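Thiosulfate reductase (Thermus thermophilus, PDB 2VPZ) carries a molybdenum atom, two molybdopterin guanine dinucleotides and a [4Fe-4S] cluster, and probably acts as an oxidoreductase that reduces polysulfide or thiosulfate. Local coordinates at residues Lys126-Ile131 with Glu138-Phe143; Ala175-Ala180 with Gly191-Asp196; Arg451-Leu456 with Val473-Val478; His710-Ser715 with Pro750-Leu755. One frame throughout, in Å; residues are numbered along the deposited sequence.

Interaction 1 (Lys126-Ile131 with Glu138-Phe143); sequences KKMLEI and EAIAFF
Ile-131 and Ala-139 bring the two backbones closest, with CA atoms 7.0 Å apart, where helix 117-134 nears its end and the chain turns toward strand 141-144. This is an alpha/beta layer: the helix packs beside a parallel five-stranded sheet and leads directly into one of its inner strands. The strand lies between 165-166 and 435-438. No hydrogen bond joins the two segments, and the touching residues are all buried and apolar. Near the turn, Ile-131 meets the sheet side through its short branch. Ile-131 CG2 lies 3.6 Å from Ala-139 CB and 4.0 Å from Ile-140 CG1. One helical turn earlier, Met-128 crosses Ile-140 at about a right angle. Ile-140 CD1 fits against the base of the methionine as well as its end, 4.0 Å from Met-128 CB. Outside the two segments, Phe-436 of the neighbouring strand touches both Met-128 and Phe-142. A bend at the thioether (chi3 68°) turns the Met-128 methyl into the corner between Ile-140 and Phe-142. There Met-128 CE sits 3.5 Å from Ile-140 CD1. The same CE meets the Phe-142 ring at its edge, near the ring plane, 3.8 Å from CZ.

Interaction 2 (Ala175-Ala180 with Gly191-Asp196); sequences APREVA and GHEPID
The Arg-177 guanidinium is met by Glu-193 at its edge, in plane, and not over a face. A single carboxylate oxygen does the work. Glu-193 OE1 sits in the fork between the two terminal nitrogens, 2.6 Å from Arg-177 NH2 and 2.8 Å from Arg-177 NH1. Both bonds are bent, with N-H...O angles of 142° and 136°, because two nearly parallel N-H groups share one acceptor. The carboxylate is turned 55° from the guanidinium plane. NH1 meets OE1 nearly along the C-O direction, while NH2 comes from above the carboxylate plane. The NE side of the guanidinium faces Glu-178 of its own helix, with Arg-177 NE 3.0 Å from Glu-178 OE1. Two acids thus fix the rotation of the group in a salt-bridge network. In the molybdopterin oxidoreductase fold, this network ties helix 168-184 to the loop that precedes strand 202-206. The pair lies close to the cofactors: the Arg-177 side chain is about 7 Å from a bound MGD and about 8 Å from the molybdenum. Arg-177 reaches across with a chain extended from CG to NE. With an alanine here, Glu-193 OE1 would probably lose both donors and Glu-178 OE1 its charged mate. Glu-193 has a second basic partner, since OE2 forms a salt bridge with Arg-332. Its side chain also touches Trp-49, which lines the [4Fe-4S] pocket. Just beyond, Pro-194 centres an inverse gamma turn, with Ile-195 N 3.0 Å from Glu-193 O.

Interaction 3 (Arg451-Leu456 with Val473-Val478); sequences RTKEAL and VMWADV
Trp-475 packs the six-membered ring of its indole against Lys-453 and Leu-456 on one side of helix 449-457. The indole crosses both side chains at about a right angle, and the approach to its ring is oblique. Lys-453 has CG anti to the carbonyl carbon, beside the backbone N (chi1 -54°), and runs extended from there. Its methylenes therefore pass the outer atoms CH2 and CZ2 of the indole. Lys-453 CB is 3.5 Å from Trp-475 CH2, and Lys-453 CD is 3.7 Å from Trp-475 CZ2. The contact is made by the aliphatic part of the lysine. Its amine reaches beyond, to a salt bridge with Glu-471 and a cation-pi contact with Phe-443. Phe-443 also meets the Trp-475 ring edge-to-face. One turn along the helix, Leu-456 uses its CD1 methyl, 3.7 Å from Trp-475 CE3, and its CB lies 4.0 Å from the same atom. Trp-475 itself has CG beside the backbone N (chi1 -87°), which swings the indole toward the helix. Even the helix backbone takes part: Lys-453 O is 3.6 Å from Trp-475 CZ3. Helix 449-457 lies in the beta-alpha-beta connection between the adjacent parallel strands 435-438 and 462-466, and Trp-475 packs against it from the loop entering edge strand 479-481.

Interaction 4 (His710-Ser715 with Pro750-Leu755); sequences HGRGAS and PSLTGL
Arg-712 sets one face of its guanidinium against Leu-752, in the first turn of the short helix 752-756, whose N-cap is Ser-751. The arginine belongs to a loop within the molybdopterin dinucleotide-binding family region, between strands 692-696 and 724-725. The tight part is this apolar cover. Leu-752 CG lies 3.5 Å above the guanidinium plane, offset toward the rim, and is 3.6 Å from Arg-712 CZ. Both leucine methyls lie over the same face: Leu-752 CD1 is 4.0 Å from Arg-712 NH2 and Leu-752 CD2 is 4.0 Å from Arg-712 NH1. The side chains come from opposite directions. The arginine chain bends about its CG-CD bond (chi3 88°), and a face of its end meets the leucine. Leu-752 also packs on Pro-645 and Leu-708, so it continues a small apolar patch. The looser side is at Pro-750, which is exposed. Its carbonyl oxygen approaches the guanidinium edge near the plane, but Pro-750 O stays 3.6 Å from Arg-712 NH2 and no hydrogen bond forms. The proline ring lies farther still, with CD 4.2 Å from Arg-712 NH1. A serine in place of Arg-712 would probably leave Leu-752 without its flat cover and open a gap between the loop and the helix start. Next along the helix, Thr-753 packs on the backbone of another protein chain. The start of the helix is held within its own segment: Gly-754 N donates to Ser-751 OG at 3.2 Å, with an N-H...O angle of 167°.

From the N terminus the four contacts follow in series, so none nests in or crosses another. Interaction 1 closes a short connection of six residues, the first three still helical, between helix 117-134 and strand 141-144. Interaction 2 spans ten residues and ties helix 168-184 to the loop before strand 202-206, in a second parallel sheet. Interaction 3 closes sixteen residues, including strand 462-466, and returns to the sheet of interaction 1. Their centres are 15 Å apart, but their atoms do not touch. Interaction 4 closes the longest loop, thirty-four residues, joining a loop of the dinucleotide-binding region to the C-terminal helix 752-756. Interaction 2 lies nearest the chain's centre, about 12 Å away.

Interaction 1 (Lys126-Ile131 with Glu138-Phe143)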
loop_
_atom_site.group_PDB
_atom_site.type_symbol
_atom_site.label_atom_id
_atom_site.label_comp_id
_atom_site.label_asym_id
_atom_site.label_seq_id
_atom_site.Cartn_x
_atom_site.Cartn_y
_atom_site.Cartn_z
ATOM N N LYS A 126 -25.070 63.501 -22.660
ATOM C CA LYS A 126 -25.861 64.664 -22.223
ATOM C C LYS A 126 -25.661 64.909 -20.695
ATOM O O LYS A 126 -25.323 66.026 -20.273
ATOM C CB LYS A 126 -27.358 64.458 -22.551
ATOM C CG LYS A 126 -28.189 65.734 -22.796
ATOM C CD LYS A 126 -29.084 66.084 -21.597
ATOM C CE LYS A 126 -30.414 66.734 -22.026
ATOM N NZ LYS A 126 -31.588 66.249 -21.217
ATOM N N LYS A 127 -25.839 63.851 -19.896
ATOM C CA LYS A 127 -25.683 63.848 -18.423
ATOM C C LYS A 127 -24.243 64.143 -17.964
ATOM O O LYS A 127 -24.021 64.889 -16.992
ATOM C CB LYS A 127 -26.137 62.502 -17.820
ATOM C CG LYS A 127 -27.610 62.421 -17.398
ATOM C CD LYS A 127 -27.832 63.100 -16.038
ATOM C CE LYS A 127 -29.278 63.589 -15.869
ATOM N NZ LYS A 127 -30.302 62.493 -16.003
ATOM N N MET A 128 -23.272 63.550 -18.658
ATOM C CA MET A 128 -21.850 63.728 -18.364
ATOM C C MET A 128 -21.405 65.183 -18.584
ATOM O O MET A 128 -20.584 65.717 -17.821
ATOM C CB MET A 128 -20.971 62.794 -19.239
ATOM C CG MET A 128 -21.081 61.285 -18.977
ATOM S SD MET A 128 -19.769 60.299 -19.782
ATOM C CE MET A 128 -18.294 60.836 -18.853
ATOM N N LEU A 129 -21.954 65.811 -19.621
ATOM C CA LEU A 129 -21.630 67.193 -19.999
ATOM C C LEU A 129 -22.161 68.215 -18.974
ATOM O O LEU A 129 -21.485 69.218 -18.669
ATOM C CB LEU A 129 -22.118 67.482 -21.453
ATOM C CG LEU A 129 -21.366 66.694 -22.550
ATOM C CD1 LEU A 129 -22.065 66.808 -23.919
ATOM C CD2 LEU A 129 -19.902 67.185 -22.642
ATOM N N GLU A 130 -23.335 67.930 -18.416
ATOM C CA GLU A 130 -23.964 68.755 -17.379
ATOM C C GLU A 130 -23.125 68.757 -16.104
ATOM O O GLU A 130 -22.976 69.808 -15.469
ATOM C CB GLU A 130 -25.376 68.271 -17.048
ATOM C CG GLU A 130 -26.426 68.462 -18.126
ATOM C CD GLU A 130 -27.750 67.795 -17.769
ATOM O OE1 GLU A 130 -27.842 67.297 -16.628
ATOM O OE2 GLU A 130 -28.671 67.770 -18.615
ATOM N N ILE A 131 -22.606 67.590 -15.721
ATOM C CA ILE A 131 -21.766 67.460 -14.513
ATOM C C ILE A 131 -20.465 68.260 -14.723
ATOM O O ILE A 131 -19.938 68.865 -13.789
ATOM C CB ILE A 131 -21.404 65.916 -14.180
ATOM C CG1 ILE A 131 -22.636 65.179 -13.645
ATOM C CG2 ILE A 131 -20.244 65.840 -13.143
ATOM C CD1 ILE A 131 -22.667 63.667 -13.942
ATOM N N GLU A 138 -13.426 66.129 -13.293
ATOM C CA GLU A 138 -12.944 65.313 -12.176
ATOM C C GLU A 138 -14.061 64.840 -11.240
ATOM O O GLU A 138 -13.847 64.074 -10.280
ATOM C CB GLU A 138 -11.857 66.076 -11.397
ATOM C CG GLU A 138 -10.890 66.841 -12.318
ATOM C CD GLU A 138 -11.128 68.365 -12.346
ATOM O OE1 GLU A 138 -12.305 68.783 -12.501
ATOM O OE2 GLU A 138 -10.133 69.114 -12.234
ATOM N N ALA A 139 -15.269 65.320 -11.510
ATOM C CA ALA A 139 -16.437 64.927 -10.745
ATOM C C ALA A 139 -16.990 63.610 -11.326
ATOM O O ALA A 139 -18.097 63.216 -10.998
ATOM C CB ALA A 139 -17.524 66.045 -10.743
ATOM N N ILE A 140 -16.231 62.954 -12.204
ATOM C CA ILE A 140 -16.658 61.665 -12.727
ATOM C C ILE A 140 -15.589 60.567 -12.415
ATOM O O ILE A 140 -14.429 60.673 -12.833
ATOM C CB ILE A 140 -17.000 61.732 -14.289
ATOM C CG1 ILE A 140 -18.078 62.785 -14.541
ATOM C CG2 ILE A 140 -17.466 60.346 -14.791
ATOM C CD1 ILE A 140 -18.907 62.606 -15.847
ATOM N N ALA A 141 -15.970 59.569 -11.607
ATOM C CA ALA A 141 -15.091 58.456 -11.251
ATOM C C ALA A 141 -15.324 57.346 -12.250
ATOM O O ALA A 141 -16.457 57.102 -12.706
ATOM C CB ALA A 141 -15.356 57.929 -9.793
ATOM N N PHE A 142 -14.227 56.688 -12.626
ATOM C CA PHE A 142 -14.188 55.592 -13.579
ATOM C C PHE A 142 -13.558 54.339 -12.884
ATOM O O PHE A 142 -12.353 54.326 -12.662
ATOM C CB PHE A 142 -13.376 56.040 -14.817
ATOM C CG PHE A 142 -14.005 57.187 -15.646
ATOM C CD1 PHE A 142 -13.768 58.538 -15.333
ATOM C CD2 PHE A 142 -14.876 56.895 -16.698
ATOM C CE1 PHE A 142 -14.403 59.580 -16.070
ATOM C CE2 PHE A 142 -15.520 57.912 -17.441
ATOM C CZ PHE A 142 -15.291 59.255 -17.126
ATOM N N PHE A 143 -14.369 53.332 -12.510
ATOM C CA PHE A 143 -13.871 52.094 -11.846
ATOM C C PHE A 143 -13.942 50.938 -12.903
ATOM O O PHE A 143 -14.855 50.880 -13.699
ATOM C CB PHE A 143 -14.738 51.666 -10.604
ATOM C CG PHE A 143 -14.694 52.627 -9.374
ATOM C CD1 PHE A 143 -15.569 52.402 -8.288
ATOM C CD2 PHE A 143 -13.807 53.720 -9.282
ATOM C CE1 PHE A 143 -15.580 53.229 -7.153
ATOM C CE2 PHE A 143 -13.800 54.570 -8.138
ATOM C CZ PHE A 143 -14.689 54.318 -7.071
#

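Interaction 2 (Ala175-Ala180 with Gly191-Asp196)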
loop_
_atom_site.group_PDB
_atom_site.type_symbol
_atom_site.label_atom_id
_atom_site.label_comp_id
_atom_site.label_asym_id
_atom_site.label_seq_id
_atom_site.Cartn_x
_atom_site.Cartn_y
_atom_site.Cartn_z
ATOM N N ALA A 175 -1.296 46.401 -4.136
ATOM C CA ALA A 175 -0.602 47.619 -3.715
ATOM C C ALA A 175 0.566 47.444 -2.697
ATOM O O ALA A 175 1.657 47.982 -2.931
ATOM C CB ALA A 175 -1.599 48.687 -3.190
ATOM N N PRO A 176 0.348 46.726 -1.561
ATOM C CA PRO A 176 1.457 46.554 -0.630
ATOM C C PRO A 176 2.779 46.052 -1.198
ATOM O O PRO A 176 3.855 46.535 -0.853
ATOM C CB PRO A 176 0.912 45.595 0.425
ATOM C CG PRO A 176 -0.545 45.920 0.504
ATOM C CD PRO A 176 -0.944 46.491 -0.886
ATOM N N ARG A 177 2.705 45.055 -2.064
ATOM C CA ARG A 177 3.904 44.490 -2.619
ATOM C C ARG A 177 4.485 45.307 -3.800
ATOM O O ARG A 177 5.693 45.272 -4.031
ATOM C CB ARG A 177 3.676 43.037 -3.032
ATOM C CG ARG A 177 2.767 42.864 -4.236
ATOM C CD ARG A 177 3.176 41.617 -4.994
ATOM N NE ARG A 177 2.630 41.509 -6.334
ATOM C CZ ARG A 177 2.338 40.366 -6.934
ATOM N NH1 ARG A 177 2.542 39.231 -6.286
ATOM N NH2 ARG A 177 1.841 40.355 -8.161
ATOM N N GLU A 178 3.649 46.039 -4.530
ATOM C CA GLU A 178 4.139 46.838 -5.666
ATOM C C GLU A 178 4.970 48.039 -5.181
ATOM O O GLU A 178 5.991 48.397 -5.784
ATOM C CB GLU A 178 2.994 47.308 -6.588
ATOM C CG GLU A 178 2.286 46.183 -7.382
ATOM C CD GLU A 178 3.249 45.183 -8.040
ATOM O OE1 GLU A 178 2.960 43.957 -8.011
ATOM O OE2 GLU A 178 4.290 45.623 -8.595
ATOM N N VAL A 179 4.509 48.642 -4.089
ATOM C CA VAL A 179 5.155 49.783 -3.438
ATOM C C VAL A 179 6.492 49.274 -2.831
ATOM O O VAL A 179 7.557 49.842 -3.121
ATOM C CB VAL A 179 4.240 50.395 -2.321
ATOM C CG1 VAL A 179 4.999 51.469 -1.538
ATOM C CG2 VAL A 179 2.950 50.975 -2.952
ATOM N N ALA A 180 6.435 48.217 -2.014
ATOM C CA ALA A 180 7.624 47.603 -1.406
ATOM C C ALA A 180 8.700 47.330 -2.490
ATOM O O ALA A 180 9.876 47.684 -2.322
ATOM C CB ALA A 180 7.245 46.264 -0.671
ATOM N N GLY A 191 2.259 41.261 -13.282
ATOM C CA GLY A 191 1.148 40.326 -13.390
ATOM C C GLY A 191 1.510 38.839 -13.501
ATOM O O GLY A 191 0.763 37.955 -13.068
ATOM N N HIS A 192 2.674 38.562 -14.111
ATOM C CA HIS A 192 3.207 37.182 -14.269
ATOM C C HIS A 192 4.457 37.170 -13.367
ATOM O O HIS A 192 5.567 37.226 -13.873
ATOM C CB HIS A 192 3.627 36.878 -15.746
ATOM C CG HIS A 192 3.664 35.428 -16.122
ATOM N ND1 HIS A 192 4.571 34.541 -15.630
ATOM C CD2 HIS A 192 2.897 34.723 -16.959
ATOM C CE1 HIS A 192 4.362 33.343 -16.126
ATOM N NE2 HIS A 192 3.335 33.426 -16.942
ATOM N N GLU A 193 4.262 37.087 -12.050
ATOM C CA GLU A 193 5.382 37.140 -11.117
ATOM C C GLU A 193 6.630 36.333 -11.573
ATOM O O GLU A 193 6.537 35.094 -11.809
ATOM C CB GLU A 193 4.926 36.867 -9.637
ATOM C CG GLU A 193 3.587 36.077 -9.402
ATOM C CD GLU A 193 2.243 36.876 -9.424
ATOM O OE1 GLU A 193 2.009 37.744 -8.554
ATOM O OE2 GLU A 193 1.393 36.595 -10.307
ATOM N N PRO A 194 7.814 37.025 -11.760
ATOM C CA PRO A 194 9.147 36.554 -12.183
ATOM C C PRO A 194 9.996 35.522 -11.402
ATOM O O PRO A 194 11.195 35.739 -11.203
ATOM C CB PRO A 194 9.915 37.858 -12.428
ATOM C CG PRO A 194 9.424 38.738 -11.306
ATOM C CD PRO A 194 7.899 38.411 -11.277
ATOM N N ILE A 195 9.374 34.425 -10.976
ATOM C CA ILE A 195 10.046 33.366 -10.208
ATOM C C ILE A 195 10.542 32.253 -11.142
ATOM O O ILE A 195 9.806 31.761 -11.999
ATOM C CB ILE A 195 9.090 32.716 -9.128
ATOM C CG1 ILE A 195 8.579 33.801 -8.176
ATOM C CG2 ILE A 195 9.809 31.583 -8.353
ATOM C CD1 ILE A 195 7.424 34.655 -8.733
ATOM N N ASP A 196 11.815 31.895 -10.969
ATOM C CA ASP A 196 12.484 30.854 -11.754
ATOM C C ASP A 196 12.204 29.551 -10.993
ATOM O O ASP A 196 13.093 28.986 -10.353
ATOM C CB ASP A 196 13.982 31.147 -11.788
ATOM C CG ASP A 196 14.746 30.216 -12.709
ATOM O OD1 ASP A 196 15.883 29.830 -12.355
ATOM O OD2 ASP A 196 14.198 29.890 -13.784
#

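Interaction 3 (Arg451-Leu456 with Val473-Val478)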
loop_
_atom_site.group_PDB
_atom_site.type_symbol
_atom_site.label_atom_id
_atom_site.label_comp_id
_atom_site.label_asym_id
_atom_site.label_seq_id
_atom_site.Cartn_x
_atom_site.Cartn_y
_atom_site.Cartn_z
ATOM N N ARG A 451 -22.058 51.550 2.875
ATOM C CA ARG A 451 -21.464 52.839 2.486
ATOM C C ARG A 451 -21.471 53.015 0.930
ATOM O O ARG A 451 -21.766 54.091 0.442
ATOM C CB ARG A 451 -20.032 53.042 3.046
ATOM C CG ARG A 451 -19.444 54.459 2.784
ATOM C CD ARG A 451 -17.915 54.591 3.045
ATOM N NE ARG A 451 -17.083 53.665 2.263
ATOM C CZ ARG A 451 -15.750 53.599 2.278
ATOM N NH1 ARG A 451 -15.035 54.412 3.038
ATOM N NH2 ARG A 451 -15.118 52.702 1.526
ATOM N N THR A 452 -21.160 51.971 0.165
ATOM C CA THR A 452 -21.196 52.051 -1.297
ATOM C C THR A 452 -22.638 52.349 -1.848
ATOM O O THR A 452 -22.808 53.042 -2.856
ATOM C CB THR A 452 -20.627 50.745 -1.972
ATOM O OG1 THR A 452 -19.348 50.437 -1.446
ATOM C CG2 THR A 452 -20.571 50.898 -3.503
ATOM N N LYS A 453 -23.673 51.837 -1.176
ATOM C CA LYS A 453 -25.091 52.023 -1.566
ATOM C C LYS A 453 -25.613 53.452 -1.269
ATOM O O LYS A 453 -26.471 54.000 -1.983
ATOM C CB LYS A 453 -25.986 50.948 -0.928
ATOM C CG LYS A 453 -25.524 49.509 -1.202
ATOM C CD LYS A 453 -26.603 48.480 -0.853
ATOM C CE LYS A 453 -26.315 47.074 -1.431
ATOM N NZ LYS A 453 -26.916 45.963 -0.610
ATOM N N GLU A 454 -25.092 54.038 -0.194
ATOM C CA GLU A 454 -25.385 55.421 0.188
ATOM C C GLU A 454 -24.810 56.287 -0.971
ATOM O O GLU A 454 -25.477 57.183 -1.503
ATOM C CB GLU A 454 -24.643 55.777 1.476
ATOM C CG GLU A 454 -25.493 56.190 2.671
ATOM C CD GLU A 454 -24.778 57.190 3.604
ATOM O OE1 GLU A 454 -24.966 58.422 3.418
ATOM O OE2 GLU A 454 -24.014 56.728 4.502
ATOM N N ALA A 455 -23.557 56.006 -1.337
ATOM C CA ALA A 455 -22.863 56.720 -2.407
ATOM C C ALA A 455 -23.567 56.610 -3.780
ATOM O O ALA A 455 -23.568 57.569 -4.543
ATOM C CB ALA A 455 -21.370 56.283 -2.495
ATOM N N LEU A 456 -24.163 55.476 -4.126
ATOM C CA LEU A 456 -24.875 55.416 -5.411
ATOM C C LEU A 456 -26.162 56.273 -5.301
ATOM O O LEU A 456 -26.603 56.880 -6.283
ATOM C CB LEU A 456 -25.232 53.976 -5.866
ATOM C CG LEU A 456 -24.119 52.913 -5.885
ATOM C CD1 LEU A 456 -24.667 51.536 -6.341
ATOM C CD2 LEU A 456 -22.948 53.364 -6.780
ATOM N N VAL A 473 -25.360 45.901 -10.866
ATOM C CA VAL A 473 -25.634 46.370 -12.230
ATOM C C VAL A 473 -27.095 46.908 -12.282
ATOM O O VAL A 473 -27.407 47.882 -12.995
ATOM C CB VAL A 473 -25.467 45.225 -13.317
ATOM C CG1 VAL A 473 -25.903 45.709 -14.708
ATOM C CG2 VAL A 473 -24.004 44.712 -13.344
ATOM N N MET A 474 -27.975 46.284 -11.508
ATOM C CA MET A 474 -29.376 46.660 -11.420
ATOM C C MET A 474 -29.672 47.839 -10.455
ATOM O O MET A 474 -30.789 48.004 -9.964
ATOM C CB MET A 474 -30.266 45.434 -11.111
ATOM C CG MET A 474 -29.945 44.167 -11.936
ATOM S SD MET A 474 -29.947 44.451 -13.739
ATOM C CE MET A 474 -31.731 44.801 -14.048
ATOM N N TRP A 475 -28.644 48.639 -10.168
ATOM C CA TRP A 475 -28.774 49.890 -9.373
ATOM C C TRP A 475 -28.424 51.053 -10.307
ATOM O O TRP A 475 -28.397 52.211 -9.883
ATOM C CB TRP A 475 -27.814 49.956 -8.184
ATOM C CG TRP A 475 -28.328 49.335 -6.933
ATOM C CD1 TRP A 475 -28.796 48.054 -6.772
ATOM C CD2 TRP A 475 -28.433 49.960 -5.646
ATOM N NE1 TRP A 475 -29.178 47.852 -5.466
ATOM C CE2 TRP A 475 -28.955 48.998 -4.751
ATOM C CE3 TRP A 475 -28.110 51.235 -5.158
ATOM C CZ2 TRP A 475 -29.195 49.280 -3.394
ATOM C CZ3 TRP A 475 -28.340 51.527 -3.814
ATOM C CH2 TRP A 475 -28.873 50.536 -2.941
ATOM N N ALA A 476 -28.154 50.758 -11.571
ATOM C CA ALA A 476 -27.751 51.779 -12.536
ATOM C C ALA A 476 -28.802 52.559 -13.371
ATOM O O ALA A 476 -29.898 52.027 -13.645
ATOM C CB ALA A 476 -26.717 51.134 -13.540
ATOM N N ASP A 477 -28.492 53.823 -13.714
ATOM C CA ASP A 477 -29.312 54.632 -14.654
ATOM C C ASP A 477 -28.534 54.148 -15.937
ATOM O O ASP A 477 -27.361 54.454 -16.064
ATOM C CB ASP A 477 -29.092 56.182 -14.576
ATOM C CG ASP A 477 -28.735 56.696 -13.193
ATOM O OD1 ASP A 477 -29.473 56.360 -12.244
ATOM O OD2 ASP A 477 -27.730 57.443 -13.066
ATOM N N VAL A 478 -29.156 53.425 -16.864
ATOM C CA VAL A 478 -28.416 52.902 -18.030
ATOM C C VAL A 478 -27.426 51.760 -17.730
ATOM O O VAL A 478 -26.415 51.912 -16.995
ATOM C CB VAL A 478 -27.569 53.969 -18.879
ATOM C CG1 VAL A 478 -27.510 53.528 -20.368
ATOM C CG2 VAL A 478 -28.138 55.378 -18.776
#

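Interaction 4 (His710-Ser715 with Pro750-Leu755)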
loop_
_atom_site.group_PDB
_atom_site.type_symbol
_atom_site.label_atom_id
_atom_site.label_comp_id
_atom_site.label_asym_id
_atom_site.label_seq_id
_atom_site.Cartn_x
_atom_site.Cartn_y
_atom_site.Cartn_z
ATOM N N HIS A 710 -28.195 33.073 -7.155
ATOM C CA HIS A 710 -29.107 33.683 -6.157
ATOM C C HIS A 710 -29.498 32.810 -4.959
ATOM O O HIS A 710 -30.128 31.759 -5.114
ATOM C CB HIS A 710 -30.460 34.211 -6.737
ATOM C CG HIS A 710 -31.322 34.921 -5.758
ATOM N ND1 HIS A 710 -30.980 36.128 -5.233
ATOM C CD2 HIS A 710 -32.450 34.560 -5.139
ATOM C CE1 HIS A 710 -31.856 36.493 -4.324
ATOM N NE2 HIS A 710 -32.772 35.550 -4.248
ATOM N N GLY A 711 -29.109 33.290 -3.766
ATOM C CA GLY A 711 -29.367 32.663 -2.472
ATOM C C GLY A 711 -28.448 31.570 -1.928
ATOM O O GLY A 711 -28.769 30.900 -0.927
ATOM N N ARG A 712 -27.283 31.391 -2.536
ATOM C CA ARG A 712 -26.346 30.315 -2.166
ATOM C C ARG A 712 -25.030 30.718 -1.438
ATOM O O ARG A 712 -24.324 31.626 -1.889
ATOM C CB ARG A 712 -26.057 29.483 -3.467
ATOM C CG ARG A 712 -27.316 29.408 -4.397
ATOM C CD ARG A 712 -27.231 28.469 -5.645
ATOM N NE ARG A 712 -27.629 27.087 -5.363
ATOM C CZ ARG A 712 -28.717 26.454 -5.790
ATOM N NH1 ARG A 712 -29.603 27.054 -6.564
ATOM N NH2 ARG A 712 -28.922 25.193 -5.431
ATOM N N GLY A 713 -24.755 30.084 -0.295
ATOM C CA GLY A 713 -23.583 30.373 0.521
ATOM C C GLY A 713 -23.598 31.695 1.287
ATOM O O GLY A 713 -24.603 32.399 1.279
ATOM N N ALA A 714 -22.491 32.038 1.943
ATOM C CA ALA A 714 -22.333 33.287 2.699
ATOM C C ALA A 714 -21.346 34.204 1.965
ATOM O O ALA A 714 -20.361 33.708 1.421
ATOM C CB ALA A 714 -21.790 32.991 4.103
ATOM N N SER A 715 -21.598 35.514 1.943
ATOM C CA SER A 715 -20.690 36.479 1.297
ATOM C C SER A 715 -19.620 36.986 2.299
ATOM O O SER A 715 -19.987 37.499 3.349
ATOM C CB SER A 715 -21.452 37.707 0.747
ATOM O OG SER A 715 -20.559 38.768 0.441
ATOM N N PRO A 750 -34.010 26.282 -5.197
ATOM C CA PRO A 750 -34.459 25.528 -6.364
ATOM C C PRO A 750 -33.452 24.424 -6.751
ATOM O O PRO A 750 -32.321 24.362 -6.236
ATOM C CB PRO A 750 -34.599 26.581 -7.467
ATOM C CG PRO A 750 -34.511 27.941 -6.746
ATOM C CD PRO A 750 -33.641 27.654 -5.551
ATOM N N SER A 751 -33.862 23.546 -7.654
ATOM C CA SER A 751 -32.972 22.499 -8.114
ATOM C C SER A 751 -32.011 23.103 -9.153
ATOM O O SER A 751 -32.462 23.731 -10.117
ATOM C CB SER A 751 -33.769 21.348 -8.732
ATOM O OG SER A 751 -32.986 20.632 -9.659
ATOM N N LEU A 752 -30.706 22.941 -8.942
ATOM C CA LEU A 752 -29.677 23.435 -9.868
ATOM C C LEU A 752 -29.699 22.752 -11.239
ATOM O O LEU A 752 -29.416 23.402 -12.250
ATOM C CB LEU A 752 -28.266 23.278 -9.302
ATOM C CG LEU A 752 -27.607 24.481 -8.651
ATOM C CD1 LEU A 752 -26.228 24.060 -8.142
ATOM C CD2 LEU A 752 -27.491 25.640 -9.650
ATOM N N THR A 753 -29.983 21.451 -11.277
ATOM C CA THR A 753 -30.055 20.688 -12.540
ATOM C C THR A 753 -31.251 21.206 -13.377
ATOM O O THR A 753 -31.130 21.407 -14.593
ATOM C CB THR A 753 -30.166 19.129 -12.288
ATOM O OG1 THR A 753 -28.994 18.655 -11.636
ATOM C CG2 THR A 753 -30.342 18.351 -13.600
ATOM N N GLY A 754 -32.386 21.442 -12.719
ATOM C CA GLY A 754 -33.562 21.991 -13.375
ATOM C C GLY A 754 -33.204 23.292 -14.088
ATOM O O GLY A 754 -33.413 23.424 -15.296
ATOM N N LEU A 755 -32.659 24.258 -13.351
ATOM C CA LEU A 755 -32.193 25.540 -13.914
ATOM C C LEU A 755 -31.090 25.333 -15.000
ATOM O O LEU A 755 -31.196 25.871 -16.107
ATOM C CB LEU A 755 -31.659 26.465 -12.806
ATOM C CG LEU A 755 -32.698 27.005 -11.819
ATOM C CD1 LEU A 755 -32.019 27.604 -10.563
ATOM C CD2 LEU A 755 -33.568 28.046 -12.536
#